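Side-chain contacts in PH1570-like domain-containing protein (Pyrococcus horikoshii, PDB 2HQ4), which is of unknown function but folds as a single chain in which an antiparallel beta-sheet is packed against helices: residues A118-Y121 against G126-A129; I135-P138 against L142-F145; V30-Y35 against N152-Y157. One frame throughout, in Å; residues are numbered along the deposited sequence.

Interaction 1: residues A118-Y121 against G126-A129; sequences AKIY and GYLA
The strand through K119–Y121 runs antiparallel to G126–A129, the two axes 4.7 Å apart at 154°, with Y121 and L128 as a hydrogen-bonded pair and I120 facing A129 as a non-hydrogen-bonded one. Y121 N gives its hydrogen to L128 O over 2.8 Å, and L128 N returns a bond of 3.0 Å to Y121 O, both fairly straight.

On one face of the sheet I120 covers two neighbours with two branches. CD1, carried by CG1 next to the backbone N (chi1 -48°), sits 3.6 Å from A129 CB, while CG2 meets Y127 CD1 obliquely at 3.8 Å. A118 CB reaches the same A129 methyl. An alanine at I120 is likely to open a gap over A129 and leave the Y127 ring without its aliphatic neighbour on this strand.

The opposite face holds Y121 and L128, whose CD2 atoms lie 4.1 Å apart. The carbonyl oxygen of L128 lies at the edge of the Y121 ring and in its plane.

These strands make a beta hairpin inside the larger antiparallel sheet. On its outer flank I120 bonds through its backbone to I89, just past strand 87-88, and Y121 packs on P88; on the inner flank A129 pairs with L136 of strand 134-136, and L128 packs on I135.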
ATOM      1  N   ALA A 118      10.807 -11.262   6.107  1.00 33.83           N
ATOM      2  CA  ALA A 118       9.602 -11.299   5.277  1.00 31.51           C
ATOM      3  C   ALA A 118       9.273 -12.700   4.772  1.00 30.45           C
ATOM      4  O   ALA A 118      10.148 -13.558   4.628  1.00 29.63           O
ATOM      5  CB  ALA A 118       9.735 -10.342   4.098  1.00 30.95           C
ATOM      6  N   LYS A 119       8.003 -12.907   4.467  1.00 28.85           N
ATOM      7  CA  LYS A 119       7.624 -14.052   3.668  1.00 27.83           C
ATOM      8  C   LYS A 119       7.799 -13.723   2.163  1.00 26.91           C
ATOM      9  O   LYS A 119       7.354 -12.654   1.689  1.00 24.18           O
ATOM     10  CB  LYS A 119       6.208 -14.460   4.019  1.00 28.50           C
ATOM     11  CG  LYS A 119       5.843 -15.817   3.516  1.00 33.06           C
ATOM     12  CD  LYS A 119       4.731 -16.400   4.342  1.00 37.66           C
ATOM     13  CE  LYS A 119       3.972 -17.460   3.537  1.00 39.82           C
ATOM     14  NZ  LYS A 119       4.851 -18.636   3.326  1.00 43.26           N
ATOM     15  N   ILE A 120       8.469 -14.618   1.427  1.00 25.16           N
ATOM     16  CA  ILE A 120       8.796 -14.348   0.039  1.00 26.20           C
ATOM     17  C   ILE A 120       7.939 -15.184  -0.885  1.00 27.12           C
ATOM     18  O   ILE A 120       7.751 -16.396  -0.639  1.00 26.70           O
ATOM     19  CB  ILE A 120      10.321 -14.592  -0.275  1.00 26.51           C
ATOM     20  CG1 ILE A 120      11.240 -13.933   0.775  1.00 27.68           C
ATOM     21  CG2 ILE A 120      10.659 -14.140  -1.700  1.00 26.27           C
ATOM     22  CD1 ILE A 120      11.087 -12.382   0.942  1.00 27.33           C
ATOM     23  N   TYR A 121       7.409 -14.551  -1.935  1.00 26.05           N
ATOM     24  CA  TYR A 121       6.603 -15.244  -2.919  1.00 27.67           C
ATOM     25  C   TYR A 121       7.156 -15.006  -4.319  1.00 29.19           C
ATOM     26  O   TYR A 121       7.667 -13.914  -4.611  1.00 29.13           O
ATOM     27  CB  TYR A 121       5.138 -14.803  -2.881  1.00 27.25           C
ATOM     28  CG  TYR A 121       4.432 -14.899  -1.538  1.00 28.19           C
ATOM     29  CD1 TYR A 121       3.562 -15.969  -1.247  1.00 27.83           C
ATOM     30  CD2 TYR A 121       4.596 -13.893  -0.574  1.00 24.93           C
ATOM     31  CE1 TYR A 121       2.880 -16.030  -0.014  1.00 30.22           C
ATOM     32  CE2 TYR A 121       3.952 -13.946   0.656  1.00 27.22           C
ATOM     33  CZ  TYR A 121       3.099 -15.015   0.934  1.00 30.08           C
ATOM     34  OH  TYR A 121       2.453 -15.012   2.139  1.00 31.52           O
ATOM     35  N   GLY A 126       8.377 -11.220 -10.691  1.00 24.44           N
ATOM     36  CA  GLY A 126       9.547 -11.168  -9.786  1.00 23.02           C
ATOM     37  C   GLY A 126       9.114 -11.528  -8.374  1.00 23.17           C
ATOM     38  O   GLY A 126       8.052 -12.128  -8.191  1.00 24.36           O
ATOM     39  N   TYR A 127       9.917 -11.166  -7.382  1.00 21.60           N
ATOM     40  CA  TYR A 127       9.655 -11.535  -5.996  1.00 22.06           C
ATOM     41  C   TYR A 127       8.813 -10.477  -5.275  1.00 21.48           C
ATOM     42  O   TYR A 127       9.007  -9.254  -5.491  1.00 20.18           O
ATOM     43  CB  TYR A 127      10.980 -11.703  -5.239  1.00 22.95           C
ATOM     44  CG  TYR A 127      11.779 -12.900  -5.703  1.00 26.35           C
ATOM     45  CD1 TYR A 127      11.337 -14.199  -5.411  1.00 29.38           C
ATOM     46  CD2 TYR A 127      12.980 -12.744  -6.420  1.00 28.29           C
ATOM     47  CE1 TYR A 127      12.053 -15.321  -5.824  1.00 30.19           C
ATOM     48  CE2 TYR A 127      13.723 -13.882  -6.860  1.00 27.54           C
ATOM     49  CZ  TYR A 127      13.243 -15.156  -6.554  1.00 29.20           C
ATOM     50  OH  TYR A 127      13.928 -16.291  -6.942  1.00 30.00           O
ATOM     51  N   LEU A 128       7.939 -10.982  -4.396  1.00 21.37           N
ATOM     52  CA  LEU A 128       7.085 -10.206  -3.498  1.00 21.07           C
ATOM     53  C   LEU A 128       7.453 -10.593  -2.093  1.00 21.30           C
ATOM     54  O   LEU A 128       7.471 -11.792  -1.760  1.00 22.11           O
ATOM     55  CB  LEU A 128       5.609 -10.606  -3.767  1.00 20.76           C
ATOM     56  CG  LEU A 128       4.559 -10.105  -2.756  1.00 21.11           C
ATOM     57  CD1 LEU A 128       4.330  -8.619  -2.943  1.00 21.78           C
ATOM     58  CD2 LEU A 128       3.246 -10.832  -2.950  1.00 22.38           C
ATOM     59  N   ALA A 129       7.759  -9.604  -1.269  1.00 20.32           N
ATOM     60  CA  ALA A 129       8.149  -9.850   0.109  1.00 20.19           C
ATOM     61  C   ALA A 129       7.090  -9.255   0.991  1.00 20.07           C
ATOM     62  O   ALA A 129       6.840  -8.045   0.913  1.00 20.22           O
ATOM     63  CB  ALA A 129       9.502  -9.213   0.401  1.00 20.40           C
TER

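Interaction 2: residues I135-P138 against L142-F145; sequences ILDP and LFIF
I135 and F145 pack against each other at an angle, the isoleucine's CG1 lying 3.7 Å from CE2 of the ring and its CD1 a little farther from the same atom. In F145, CG stands between the backbone N and the carbonyl carbon (chi1 40°), which brings the ring back over the neighbouring strand, where CE2 also comes within 3.6 Å of I135 N. On the same face F143 is turned differently. Its CD2 lies 4.2 Å from I135 CB, I135 O sits at the ring edge, and farther out CE2 meets OD2 of D137 at 3.5 Å. That carboxylate oxygen lies in the plane of the ring, at its hydrogen-bearing edge, with the carboxylate plane turned 67° from the ring. The carboxylate has stronger partners: OD1 is held by a hydrogen bond from R139 N in the turn, and OD2 by a salt bridge with R141 at the start of the second strand.

On the other face L142 leans across the strand, its CD1 3.4 Å from I135 O and 4.2 Å from L136 CB. Beneath the side chains, I135 and F143 exchange two backbone hydrogen bonds: F143 N to I135 O at 2.8 Å, and I135 N to F143 O at 3.0 Å.

The two faces meet different helices. I135, F143 and F145 all touch I154 of helix 150-155, whereas L136 and L142 rest on I104 and I107 of helix 94-107. This is a beta hairpin in the middle of an antiparallel sheet, with helices packed on both faces, and the apolar residues that touch across it are buried.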
ATOM      1  N   ILE A 135       5.469  -4.309   2.723  1.00 16.20           N
ATOM      2  CA  ILE A 135       5.459  -5.123   1.517  1.00 16.46           C
ATOM      3  C   ILE A 135       6.378  -4.508   0.462  1.00 17.24           C
ATOM      4  O   ILE A 135       6.336  -3.282   0.215  1.00 15.86           O
ATOM      5  CB  ILE A 135       4.058  -5.232   0.899  1.00 17.47           C
ATOM      6  CG1 ILE A 135       3.136  -6.077   1.788  1.00 15.41           C
ATOM      7  CG2 ILE A 135       4.101  -5.824  -0.587  1.00 14.83           C
ATOM      8  CD1 ILE A 135       1.685  -5.896   1.339  1.00 14.77           C
ATOM      9  N   LEU A 136       7.239  -5.344  -0.120  1.00 16.48           N
ATOM     10  CA  LEU A 136       8.021  -4.899  -1.266  1.00 18.07           C
ATOM     11  C   LEU A 136       7.455  -5.667  -2.442  1.00 17.23           C
ATOM     12  O   LEU A 136       7.483  -6.900  -2.431  1.00 17.62           O
ATOM     13  CB  LEU A 136       9.512  -5.267  -1.093  1.00 18.41           C
ATOM     14  CG  LEU A 136      10.395  -5.008  -2.353  1.00 19.31           C
ATOM     15  CD1 LEU A 136      10.427  -3.523  -2.693  1.00 20.32           C
ATOM     16  CD2 LEU A 136      11.832  -5.513  -2.140  1.00 19.35           C
ATOM     17  N   ASP A 137       6.929  -4.971  -3.443  1.00 19.07           N
ATOM     18  CA  ASP A 137       6.373  -5.656  -4.613  1.00 19.58           C
ATOM     19  C   ASP A 137       7.324  -5.575  -5.813  1.00 20.20           C
ATOM     20  O   ASP A 137       8.248  -4.775  -5.818  1.00 20.15           O
ATOM     21  CB  ASP A 137       4.928  -5.188  -4.932  1.00 21.24           C
ATOM     22  CG  ASP A 137       4.863  -3.810  -5.617  1.00 22.12           C
ATOM     23  OD1 ASP A 137       5.814  -3.394  -6.321  1.00 23.22           O
ATOM     24  OD2 ASP A 137       3.811  -3.164  -5.481  1.00 23.57           O
ATOM     25  N   PRO A 138       7.150  -6.477  -6.787  1.00 20.18           N
ATOM     26  CA  PRO A 138       8.021  -6.461  -7.930  1.00 21.44           C
ATOM     27  C   PRO A 138       7.789  -5.341  -8.934  1.00 21.08           C
ATOM     28  O   PRO A 138       8.464  -5.322  -9.953  1.00 21.83           O
ATOM     29  CB  PRO A 138       7.796  -7.848  -8.559  1.00 21.33           C
ATOM     30  CG  PRO A 138       6.433  -8.205  -8.188  1.00 21.24           C
ATOM     31  CD  PRO A 138       6.185  -7.591  -6.834  1.00 20.53           C
ATOM     32  N   LEU A 142       7.382   0.003  -2.171  1.00 18.20           N
ATOM     33  CA  LEU A 142       7.496  -0.462  -0.809  1.00 18.31           C
ATOM     34  C   LEU A 142       6.392   0.222   0.017  1.00 17.86           C
ATOM     35  O   LEU A 142       6.348   1.487   0.131  1.00 16.91           O
ATOM     36  CB  LEU A 142       8.889  -0.115  -0.273  1.00 17.56           C
ATOM     37  CG  LEU A 142       9.045  -0.411   1.225  1.00 21.87           C
ATOM     38  CD1 LEU A 142       9.233  -1.957   1.487  1.00 19.36           C
ATOM     39  CD2 LEU A 142      10.207   0.373   1.712  1.00 22.91           C
ATOM     40  N   PHE A 143       5.499  -0.600   0.561  1.00 16.84           N
ATOM     41  CA  PHE A 143       4.422  -0.119   1.425  1.00 17.20           C
ATOM     42  C   PHE A 143       4.829  -0.336   2.876  1.00 17.37           C
ATOM     43  O   PHE A 143       5.456  -1.365   3.192  1.00 17.65           O
ATOM     44  CB  PHE A 143       3.174  -0.943   1.176  1.00 17.13           C
ATOM     45  CG  PHE A 143       2.649  -0.846  -0.225  1.00 18.79           C
ATOM     46  CD1 PHE A 143       1.615   0.078  -0.532  1.00 17.85           C
ATOM     47  CD2 PHE A 143       3.153  -1.690  -1.232  1.00 18.09           C
ATOM     48  CE1 PHE A 143       1.103   0.166  -1.865  1.00 18.80           C
ATOM     49  CE2 PHE A 143       2.678  -1.612  -2.544  1.00 18.85           C
ATOM     50  CZ  PHE A 143       1.625  -0.670  -2.854  1.00 20.26           C
ATOM     51  N   ILE A 144       4.531   0.614   3.750  1.00 17.53           N
ATOM     52  CA  ILE A 144       4.766   0.403   5.188  1.00 18.29           C
ATOM     53  C   ILE A 144       3.413   0.679   5.810  1.00 17.63           C
ATOM     54  O   ILE A 144       2.674   1.560   5.318  1.00 17.12           O
ATOM     55  CB  ILE A 144       5.948   1.230   5.803  1.00 18.80           C
ATOM     56  CG1 ILE A 144       5.734   2.747   5.701  1.00 22.11           C
ATOM     57  CG2 ILE A 144       7.359   0.818   5.129  1.00 19.73           C
ATOM     58  CD1 ILE A 144       6.815   3.571   6.524  1.00 21.84           C
ATOM     59  N   PHE A 145       3.053  -0.077   6.841  1.00 15.60           N
ATOM     60  CA  PHE A 145       1.721   0.025   7.401  1.00 16.06           C
ATOM     61  C   PHE A 145       1.721  -0.277   8.914  1.00 18.34           C
ATOM     62  O   PHE A 145       2.714  -0.806   9.440  1.00 18.35           O
ATOM     63  CB  PHE A 145       0.736  -0.871   6.594  1.00 14.22           C
ATOM     64  CG  PHE A 145       1.309  -2.237   6.177  1.00 16.59           C
ATOM     65  CD1 PHE A 145       1.260  -3.332   7.050  1.00 17.03           C
ATOM     66  CD2 PHE A 145       1.872  -2.406   4.899  1.00 15.62           C
ATOM     67  CE1 PHE A 145       1.782  -4.588   6.658  1.00 17.99           C
ATOM     68  CE2 PHE A 145       2.397  -3.604   4.488  1.00 13.30           C
ATOM     69  CZ  PHE A 145       2.361  -4.732   5.383  1.00 17.15           C
TER

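Interaction 3: residues V30-Y35 against N152-Y157; sequences VEVKFY and NKILKY
Here a central strand of the antiparallel sheet faces the last helix of the chain: V30 and V32, two residues apart on strand 30-36, point at K153 and I154 on helix 150-155. V32 and I154 meet tip to tip, CG2 of the valine lying 3.9 Å from CD1 of the isoleucine. Both torsions serve that meeting. In V32 a chi1 of 56° puts CG1 between the backbone N and the carbonyl carbon and leaves CG2 anti to N, directed at the helix, while I154 carries CG1 beside its own N and then runs out nearly straight to CD1 (chi2 158°).

V30 touches a lysine through its aliphatic part. Its CG2 lies 3.8 Å from CE of K153 and slightly farther from CD, and the two side chains cross at a slant. The K153 chain is extended as far as CE, so it is the methylenes near its end, and not the ammonium group, that lie nearest the valine.

No hydrogen bond joins the two segments, and the buried surface is modest, 123 Å² in all; the closest CA atoms, those of V32 and I154, are still 9.2 Å apart. Such spacing belongs to a helix laid over a sheet, where apolar side chains fill the layer between the backbones. I154 also packs in that layer on M46 of helix 40-55. From the strand side, V30 and V32 both touch F23 of strand 22-25. Farther along the chain, K156 NZ forms a salt bridge with E49 OE2, and the hydroxyl of Y157 is hydrogen-bonded to E49 OE1, tying the C-terminal stretch to helix 40-55.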
ATOM      1  N   VAL A  30      -6.257   2.145   9.918  1.00 20.55           N
ATOM      2  CA  VAL A  30      -5.484   1.689   8.743  1.00 20.16           C
ATOM      3  C   VAL A  30      -4.559   2.852   8.392  1.00 20.19           C
ATOM      4  O   VAL A  30      -5.016   3.964   8.206  1.00 19.77           O
ATOM      5  CB  VAL A  30      -6.390   1.324   7.523  1.00 20.94           C
ATOM      6  CG1 VAL A  30      -5.569   1.019   6.259  1.00 19.61           C
ATOM      7  CG2 VAL A  30      -7.325   0.128   7.824  1.00 19.75           C
ATOM      8  N   GLU A  31      -3.257   2.590   8.347  1.00 20.25           N
ATOM      9  CA  GLU A  31      -2.260   3.612   8.059  1.00 20.78           C
ATOM     10  C   GLU A  31      -1.326   2.946   7.094  1.00 19.72           C
ATOM     11  O   GLU A  31      -0.867   1.816   7.333  1.00 17.64           O
ATOM     12  CB  GLU A  31      -1.469   3.992   9.328  1.00 21.01           C
ATOM     13  CG  GLU A  31      -2.363   4.519  10.466  1.00 23.89           C
ATOM     14  CD  GLU A  31      -1.596   4.978  11.675  1.00 25.34           C
ATOM     15  OE1 GLU A  31      -0.358   4.849  11.673  1.00 30.57           O
ATOM     16  OE2 GLU A  31      -2.252   5.464  12.629  1.00 31.24           O
ATOM     17  N   VAL A  32      -1.052   3.642   5.999  1.00 18.23           N
ATOM     18  CA  VAL A  32      -0.158   3.122   4.967  1.00 17.42           C
ATOM     19  C   VAL A  32       0.611   4.289   4.316  1.00 17.63           C
ATOM     20  O   VAL A  32       0.041   5.368   4.111  1.00 16.66           O
ATOM     21  CB  VAL A  32      -0.916   2.235   3.912  1.00 17.71           C
ATOM     22  CG1 VAL A  32      -2.101   2.996   3.228  1.00 19.65           C
ATOM     23  CG2 VAL A  32       0.087   1.606   2.851  1.00 17.70           C
ATOM     24  N   LYS A  33       1.893   4.076   4.047  1.00 16.91           N
ATOM     25  CA  LYS A  33       2.688   5.017   3.247  1.00 18.40           C
ATOM     26  C   LYS A  33       3.448   4.182   2.222  1.00 17.45           C
ATOM     27  O   LYS A  33       3.680   2.998   2.437  1.00 17.10           O
ATOM     28  CB  LYS A  33       3.671   5.785   4.151  1.00 17.33           C
ATOM     29  CG  LYS A  33       3.037   6.839   5.100  1.00 22.39           C
ATOM     30  CD  LYS A  33       4.035   7.539   6.065  1.00 23.07           C
ATOM     31  CE  LYS A  33       4.884   6.570   6.887  1.00 28.77           C
ATOM     32  NZ  LYS A  33       5.852   7.224   7.910  1.00 31.27           N
ATOM     33  N   PHE A  34       3.817   4.777   1.089  1.00 16.90           N
ATOM     34  CA  PHE A  34       4.556   4.024   0.067  1.00 16.44           C
ATOM     35  C   PHE A  34       5.782   4.795  -0.336  1.00 16.86           C
ATOM     36  O   PHE A  34       5.831   6.034  -0.179  1.00 16.17           O
ATOM     37  CB  PHE A  34       3.675   3.717  -1.166  1.00 15.84           C
ATOM     38  CG  PHE A  34       3.387   4.903  -2.014  1.00 17.58           C
ATOM     39  CD1 PHE A  34       2.234   5.648  -1.806  1.00 18.78           C
ATOM     40  CD2 PHE A  34       4.281   5.280  -3.057  1.00 16.66           C
ATOM     41  CE1 PHE A  34       1.932   6.778  -2.597  1.00 20.17           C
ATOM     42  CE2 PHE A  34       4.010   6.439  -3.825  1.00 20.13           C
ATOM     43  CZ  PHE A  34       2.819   7.171  -3.607  1.00 19.21           C
ATOM     44  N   TYR A  35       6.789   4.045  -0.794  1.00 17.31           N
ATOM     45  CA  TYR A  35       8.115   4.598  -1.206  1.00 18.01           C
ATOM     46  C   TYR A  35       8.475   3.933  -2.521  1.00 17.72           C
ATOM     47  O   TYR A  35       8.040   2.836  -2.784  1.00 18.83           O
ATOM     48  CB  TYR A  35       9.167   4.329  -0.096  1.00 17.11           C
ATOM     49  CG  TYR A  35       8.719   5.069   1.137  1.00 17.40           C
ATOM     50  CD1 TYR A  35       9.024   6.420   1.292  1.00 17.79           C
ATOM     51  CD2 TYR A  35       7.896   4.450   2.082  1.00 17.31           C
ATOM     52  CE1 TYR A  35       8.528   7.146   2.375  1.00 19.07           C
ATOM     53  CE2 TYR A  35       7.372   5.185   3.162  1.00 17.41           C
ATOM     54  CZ  TYR A  35       7.742   6.502   3.307  1.00 18.32           C
ATOM     55  OH  TYR A  35       7.258   7.230   4.364  1.00 18.64           O
ATOM     56  N   ASN A 152      -3.174  -7.627   3.459  1.00 18.09           N
ATOM     57  CA  ASN A 152      -4.185  -8.143   2.506  1.00 18.11           C
ATOM     58  C   ASN A 152      -4.929  -7.071   1.731  1.00 16.99           C
ATOM     59  O   ASN A 152      -5.336  -7.310   0.600  1.00 17.58           O
ATOM     60  CB  ASN A 152      -5.215  -9.078   3.193  1.00 17.71           C
ATOM     61  CG  ASN A 152      -4.515 -10.230   3.974  1.00 20.99           C
ATOM     62  OD1 ASN A 152      -4.586 -11.408   3.579  1.00 23.69           O
ATOM     63  ND2 ASN A 152      -3.811  -9.872   5.040  1.00 17.72           N
ATOM     64  N   LYS A 153      -5.145  -5.937   2.370  1.00 17.88           N
ATOM     65  CA  LYS A 153      -5.801  -4.781   1.750  1.00 19.06           C
ATOM     66  C   LYS A 153      -4.966  -4.254   0.569  1.00 19.70           C
ATOM     67  O   LYS A 153      -5.530  -3.765  -0.426  1.00 20.02           O
ATOM     68  CB  LYS A 153      -5.974  -3.686   2.775  1.00 18.58           C
ATOM     69  CG  LYS A 153      -6.923  -4.092   3.965  1.00 21.16           C
ATOM     70  CD  LYS A 153      -7.069  -2.892   4.919  1.00 21.38           C
ATOM     71  CE  LYS A 153      -7.973  -3.186   6.157  1.00 22.01           C
ATOM     72  NZ  LYS A 153      -9.010  -4.239   5.954  1.00 25.04           N
ATOM     73  N   ILE A 154      -3.646  -4.306   0.724  1.00 18.37           N
ATOM     74  CA  ILE A 154      -2.678  -3.918  -0.331  1.00 18.79           C
ATOM     75  C   ILE A 154      -2.562  -4.974  -1.392  1.00 20.24           C
ATOM     76  O   ILE A 154      -2.637  -4.661  -2.597  1.00 21.69           O
ATOM     77  CB  ILE A 154      -1.272  -3.568   0.269  1.00 17.65           C
ATOM     78  CG1 ILE A 154      -1.355  -2.332   1.167  1.00 15.79           C
ATOM     79  CG2 ILE A 154      -0.190  -3.294  -0.826  1.00 17.95           C
ATOM     80  CD1 ILE A 154      -0.191  -2.254   2.179  1.00 15.81           C
ATOM     81  N   LEU A 155      -2.406  -6.230  -0.968  1.00 22.27           N
ATOM     82  CA  LEU A 155      -2.117  -7.342  -1.868  1.00 24.02           C
ATOM     83  C   LEU A 155      -3.216  -7.495  -2.913  1.00 26.19           C
ATOM     84  O   LEU A 155      -2.945  -7.929  -4.040  1.00 25.70           O
ATOM     85  CB  LEU A 155      -1.956  -8.642  -1.082  1.00 24.26           C
ATOM     86  CG  LEU A 155      -0.696  -8.837  -0.229  1.00 25.54           C
ATOM     87  CD1 LEU A 155      -0.790 -10.144   0.621  1.00 26.20           C
ATOM     88  CD2 LEU A 155       0.532  -8.825  -1.142  1.00 26.29           C
ATOM     89  N   LYS A 156      -4.432  -7.082  -2.542  1.00 26.98           N
ATOM     90  CA  LYS A 156      -5.612  -7.183  -3.426  1.00 29.73           C
ATOM     91  C   LYS A 156      -5.479  -6.308  -4.702  1.00 29.20           C
ATOM     92  O   LYS A 156      -6.061  -6.625  -5.754  1.00 27.98           O
ATOM     93  CB  LYS A 156      -6.856  -6.801  -2.636  1.00 28.74           C
ATOM     94  CG  LYS A 156      -8.134  -6.703  -3.438  1.00 34.14           C
ATOM     95  CD  LYS A 156      -9.346  -6.423  -2.537  1.00 33.82           C
ATOM     96  CE  LYS A 156      -9.312  -7.274  -1.278  1.00 38.59           C
ATOM     97  NZ  LYS A 156     -10.531  -7.022  -0.465  1.00 41.00           N
ATOM     98  N   TYR A 157      -4.699  -5.237  -4.604  1.00 29.38           N
ATOM     99  CA  TYR A 157      -4.698  -4.195  -5.636  1.00 30.82           C
ATOM    100  C   TYR A 157      -3.353  -3.942  -6.283  1.00 31.44           C
ATOM    101  O   TYR A 157      -3.259  -3.113  -7.218  1.00 30.63           O
ATOM    102  CB  TYR A 157      -5.225  -2.879  -5.072  1.00 29.67           C
ATOM    103  CG  TYR A 157      -6.654  -2.989  -4.623  1.00 30.24           C
ATOM    104  CD1 TYR A 157      -7.662  -3.300  -5.532  1.00 28.71           C
ATOM    105  CD2 TYR A 157      -6.999  -2.757  -3.298  1.00 28.36           C
ATOM    106  CE1 TYR A 157      -8.992  -3.394  -5.116  1.00 30.27           C
ATOM    107  CE2 TYR A 157      -8.322  -2.851  -2.873  1.00 30.57           C
ATOM    108  CZ  TYR A 157      -9.296  -3.172  -3.784  1.00 28.92           C
ATOM    109  OH  TYR A 157     -10.594  -3.255  -3.355  1.00 32.65           O
TER

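Overall arrangement
All three contacts reach one antiparallel sheet: two lie within it and the third joins it to helix 150-155. Interactions 1 and 2 are consecutive hairpins whose centres lie about 10 Å apart, joined where strand 126-130 pairs with strand 134-136 through A129 O and L136 N. The centres of interactions 2 and 3 are about 8 Å apart, and strand 141-145 pairs with strand 30-36. Along the chain, interaction 3 spans the other two: its strand comes early, both hairpins follow, and its helix comes close to the C-terminus. That helix packs back on strand 141-145, with L155 reaching L128 of interaction 1, so early and late parts of the chain share one core.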